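Local coordinates for Serine/threonine-protein kinase Tel1 (Chaetomium thermophilum, PDB 6SKY), which probably phosphorylates serine and threonine residues in [ST]-Q sequences as an ATP-dependent checkpoint kinase that senses DNA damage, at residues 2119-2124 and 2638-2643. Numbering follows the deposited sequence.
Sequences MMSGRY and ETRQRN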
ATOM      1  N   MET A2119     -20.154  12.988  14.929  1.00 25.34           N
ATOM      2  CA  MET A2119     -18.737  13.129  14.597  1.00 25.34           C
ATOM      3  C   MET A2119     -18.285  12.150  13.535  1.00 25.34           C
ATOM      4  O   MET A2119     -17.312  12.421  12.830  1.00 25.34           O
ATOM      5  CB  MET A2119     -17.882  12.928  15.836  1.00 25.34           C
ATOM      6  CG  MET A2119     -17.853  14.081  16.764  1.00 25.34           C
ATOM      7  SD  MET A2119     -17.050  13.686  18.297  1.00 25.34           S
ATOM      8  CE  MET A2119     -17.020  15.301  19.020  1.00 25.34           C
ATOM      9  N   MET A2120     -18.943  10.993  13.435  1.00 28.80           N
ATOM     10  CA  MET A2120     -18.502   9.977  12.476  1.00 28.80           C
ATOM     11  C   MET A2120     -18.356  10.510  11.056  1.00 28.80           C
ATOM     12  O   MET A2120     -17.483  10.056  10.315  1.00 28.80           O
ATOM     13  CB  MET A2120     -19.467   8.803  12.466  1.00 28.80           C
ATOM     14  CG  MET A2120     -19.461   8.001  13.732  1.00 28.80           C
ATOM     15  SD  MET A2120     -17.915   7.142  14.005  1.00 28.80           S
ATOM     16  CE  MET A2120     -18.308   6.298  15.525  1.00 28.80           C
ATOM     17  N   SER A2121     -19.189  11.465  10.654  1.00 28.79           N
ATOM     18  CA  SER A2121     -19.172  11.979   9.292  1.00 28.79           C
ATOM     19  C   SER A2121     -18.580  13.374   9.155  1.00 28.79           C
ATOM     20  O   SER A2121     -18.401  13.842   8.027  1.00 28.79           O
ATOM     21  CB  SER A2121     -20.591  11.993   8.716  1.00 28.79           C
ATOM     22  OG  SER A2121     -21.547  11.713   9.720  1.00 28.79           O
ATOM     23  N   GLY A2122     -18.272  14.049  10.252  1.00 24.96           N
ATOM     24  CA  GLY A2122     -17.858  15.428  10.194  1.00 24.96           C
ATOM     25  C   GLY A2122     -16.449  15.609   9.679  1.00 24.96           C
ATOM     26  O   GLY A2122     -15.721  14.669   9.378  1.00 24.96           O
ATOM     27  N   ARG A2123     -16.066  16.875   9.574  1.00 26.91           N
ATOM     28  CA  ARG A2123     -14.741  17.231   9.097  1.00 26.91           C
ATOM     29  C   ARG A2123     -13.686  16.751  10.081  1.00 26.91           C
ATOM     30  O   ARG A2123     -13.911  16.716  11.288  1.00 26.91           O
ATOM     31  CB  ARG A2123     -14.656  18.739   8.913  1.00 26.91           C
ATOM     32  CG  ARG A2123     -13.488  19.203   8.110  1.00 26.91           C
ATOM     33  CD  ARG A2123     -13.729  20.603   7.619  1.00 26.91           C
ATOM     34  NE  ARG A2123     -15.092  20.760   7.130  1.00 26.91           N
ATOM     35  CZ  ARG A2123     -15.500  21.772   6.377  1.00 26.91           C
ATOM     36  NH1 ARG A2123     -16.761  21.835   5.980  1.00 26.91           N
ATOM     37  NH2 ARG A2123     -14.646  22.714   6.013  1.00 26.91           N
ATOM     38  N   TYR A2124     -12.520  16.375   9.564  1.00 24.53           N
ATOM     39  CA  TYR A2124     -11.558  15.706  10.428  1.00 24.53           C
ATOM     40  C   TYR A2124     -10.826  16.663  11.355  1.00 24.53           C
ATOM     41  O   TYR A2124     -10.506  16.285  12.483  1.00 24.53           O
ATOM     42  CB  TYR A2124     -10.541  14.923   9.609  1.00 24.53           C
ATOM     43  CG  TYR A2124      -9.449  14.346  10.467  1.00 24.53           C
ATOM     44  CD1 TYR A2124      -9.715  13.331  11.373  1.00 24.53           C
ATOM     45  CD2 TYR A2124      -8.160  14.832  10.396  1.00 24.53           C
ATOM     46  CE1 TYR A2124      -8.731  12.817  12.166  1.00 24.53           C
ATOM     47  CE2 TYR A2124      -7.170  14.321  11.186  1.00 24.53           C
ATOM     48  CZ  TYR A2124      -7.459  13.314  12.066  1.00 24.53           C
ATOM     49  OH  TYR A2124      -6.460  12.807  12.854  1.00 24.53           O
ATOM     50  N   GLU A2638     -15.197   8.708   2.185  1.00 28.18           N
ATOM     51  CA  GLU A2638     -14.933   9.735   1.182  1.00 28.18           C
ATOM     52  C   GLU A2638     -16.171  10.113   0.386  1.00 28.18           C
ATOM     53  O   GLU A2638     -16.354  11.284   0.055  1.00 28.18           O
ATOM     54  CB  GLU A2638     -13.836   9.273   0.236  1.00 28.18           C
ATOM     55  CG  GLU A2638     -12.483   9.189   0.874  1.00 28.18           C
ATOM     56  CD  GLU A2638     -11.954  10.533   1.305  1.00 28.18           C
ATOM     57  OE1 GLU A2638     -12.484  11.563   0.849  1.00 28.18           O
ATOM     58  OE2 GLU A2638     -10.999  10.566   2.106  1.00 28.18           O
ATOM     59  N   THR A2639     -17.015   9.146   0.043  1.00 25.43           N
ATOM     60  CA  THR A2639     -18.229   9.469  -0.690  1.00 25.43           C
ATOM     61  C   THR A2639     -19.305  10.026   0.218  1.00 25.43           C
ATOM     62  O   THR A2639     -20.120  10.834  -0.220  1.00 25.43           O
ATOM     63  CB  THR A2639     -18.752   8.238  -1.411  1.00 25.43           C
ATOM     64  OG1 THR A2639     -18.919   7.185  -0.470  1.00 25.43           O
ATOM     65  CG2 THR A2639     -17.789   7.805  -2.458  1.00 25.43           C
ATOM     66  N   ARG A2640     -19.323   9.611   1.478  1.00 27.84           N
ATOM     67  CA  ARG A2640     -20.292  10.140   2.423  1.00 27.84           C
ATOM     68  C   ARG A2640     -19.929  11.545   2.864  1.00 27.84           C
ATOM     69  O   ARG A2640     -20.818  12.363   3.114  1.00 27.84           O
ATOM     70  CB  ARG A2640     -20.388   9.198   3.610  1.00 27.84           C
ATOM     71  CG  ARG A2640     -21.092   9.715   4.817  1.00 27.84           C
ATOM     72  CD  ARG A2640     -20.996   8.663   5.892  1.00 27.84           C
ATOM     73  NE  ARG A2640     -21.428   9.140   7.195  1.00 27.84           N
ATOM     74  CZ  ARG A2640     -21.507   8.372   8.275  1.00 27.84           C
ATOM     75  NH1 ARG A2640     -21.907   8.884   9.429  1.00 27.84           N
ATOM     76  NH2 ARG A2640     -21.192   7.089   8.197  1.00 27.84           N
ATOM     77  N   GLN A2641     -18.637  11.851   2.957  1.00 27.82           N
ATOM     78  CA  GLN A2641     -18.220  13.198   3.312  1.00 27.82           C
ATOM     79  C   GLN A2641     -18.669  14.219   2.279  1.00 27.82           C
ATOM     80  O   GLN A2641     -18.929  15.374   2.624  1.00 27.82           O
ATOM     81  CB  GLN A2641     -16.707  13.222   3.470  1.00 27.82           C
ATOM     82  CG  GLN A2641     -16.127  14.568   3.767  1.00 27.82           C
ATOM     83  CD  GLN A2641     -14.644  14.605   3.526  1.00 27.82           C
ATOM     84  OE1 GLN A2641     -14.067  15.667   3.301  1.00 27.82           O
ATOM     85  NE2 GLN A2641     -14.012  13.441   3.565  1.00 27.82           N
ATOM     86  N   ARG A2642     -18.781  13.813   1.019  1.00 25.52           N
ATOM     87  CA  ARG A2642     -19.167  14.682  -0.080  1.00 25.52           C
ATOM     88  C   ARG A2642     -20.608  14.500  -0.511  1.00 25.52           C
ATOM     89  O   ARG A2642     -21.022  15.113  -1.492  1.00 25.52           O
ATOM     90  CB  ARG A2642     -18.256  14.438  -1.275  1.00 25.52           C
ATOM     91  CG  ARG A2642     -16.857  14.857  -1.025  1.00 25.52           C
ATOM     92  CD  ARG A2642     -15.909  14.210  -1.974  1.00 25.52           C
ATOM     93  NE  ARG A2642     -14.566  14.732  -1.785  1.00 25.52           N
ATOM     94  CZ  ARG A2642     -13.736  14.330  -0.835  1.00 25.52           C
ATOM     95  NH1 ARG A2642     -12.534  14.865  -0.742  1.00 25.52           N
ATOM     96  NH2 ARG A2642     -14.103  13.395   0.018  1.00 25.52           N
ATOM     97  N   ASN A2643     -21.376  13.673   0.190  1.00 26.08           N
ATOM     98  CA  ASN A2643     -22.768  13.394  -0.152  1.00 26.08           C
ATOM     99  C   ASN A2643     -22.907  12.951  -1.599  1.00 26.08           C
ATOM    100  O   ASN A2643     -23.832  13.350  -2.302  1.00 26.08           O
ATOM    101  CB  ASN A2643     -23.663  14.599   0.119  1.00 26.08           C
ATOM    102  CG  ASN A2643     -23.438  15.192   1.478  1.00 26.08           C
ATOM    103  OD1 ASN A2643     -23.332  16.405   1.625  1.00 26.08           O
ATOM    104  ND2 ASN A2643     -23.351  14.342   2.484  1.00 26.08           N
TER
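Arg2640 and Ser2121 make the one hydrogen bond between the two segments, joining helix 2637-2641 of the kinase region to the loop linking FAT helices 2102-2119 and 2124-2143. Arg2640 NH1 donates an N-H hydrogen bond to Ser2121 OG over 2.9 Å, bent to 148° at the hydrogen, with the hydroxyl oxygen at the guanidinium edge but 21° off its plane. With CG anti to the backbone N (chi1 167°), the extended chain carries the guanidinium to the loop. Around the bond, Ser2121 CB lies near Arg2640 NE (3.3 Å), and Met2120 CB approaches Arg2640 NH1 obliquely at 3.9 Å. Phe2174 of helix 2154-2174 touches both Met2120 and Arg2640. Within 2638-2643, Arg2642 NH2 donates to Glu2638 O and forms a salt bridge with Glu2638 OE1, while Arg2642 NH1 pairs with Asp1928. A leucine at Arg2640 would probably leave Ser2121 OG without its donor and weaken the tie between helix and loop. Arg2637 also bonds weakly to the carbonyl oxygens of Ser2121 and Gly2122. Far from the nucleotide and magnesium sites, this small surface contact, burying 160 Å², joins FAT solenoid to kinase domain; between the two segments one neutral hydroxyl, not a carboxylate, receives the arginine.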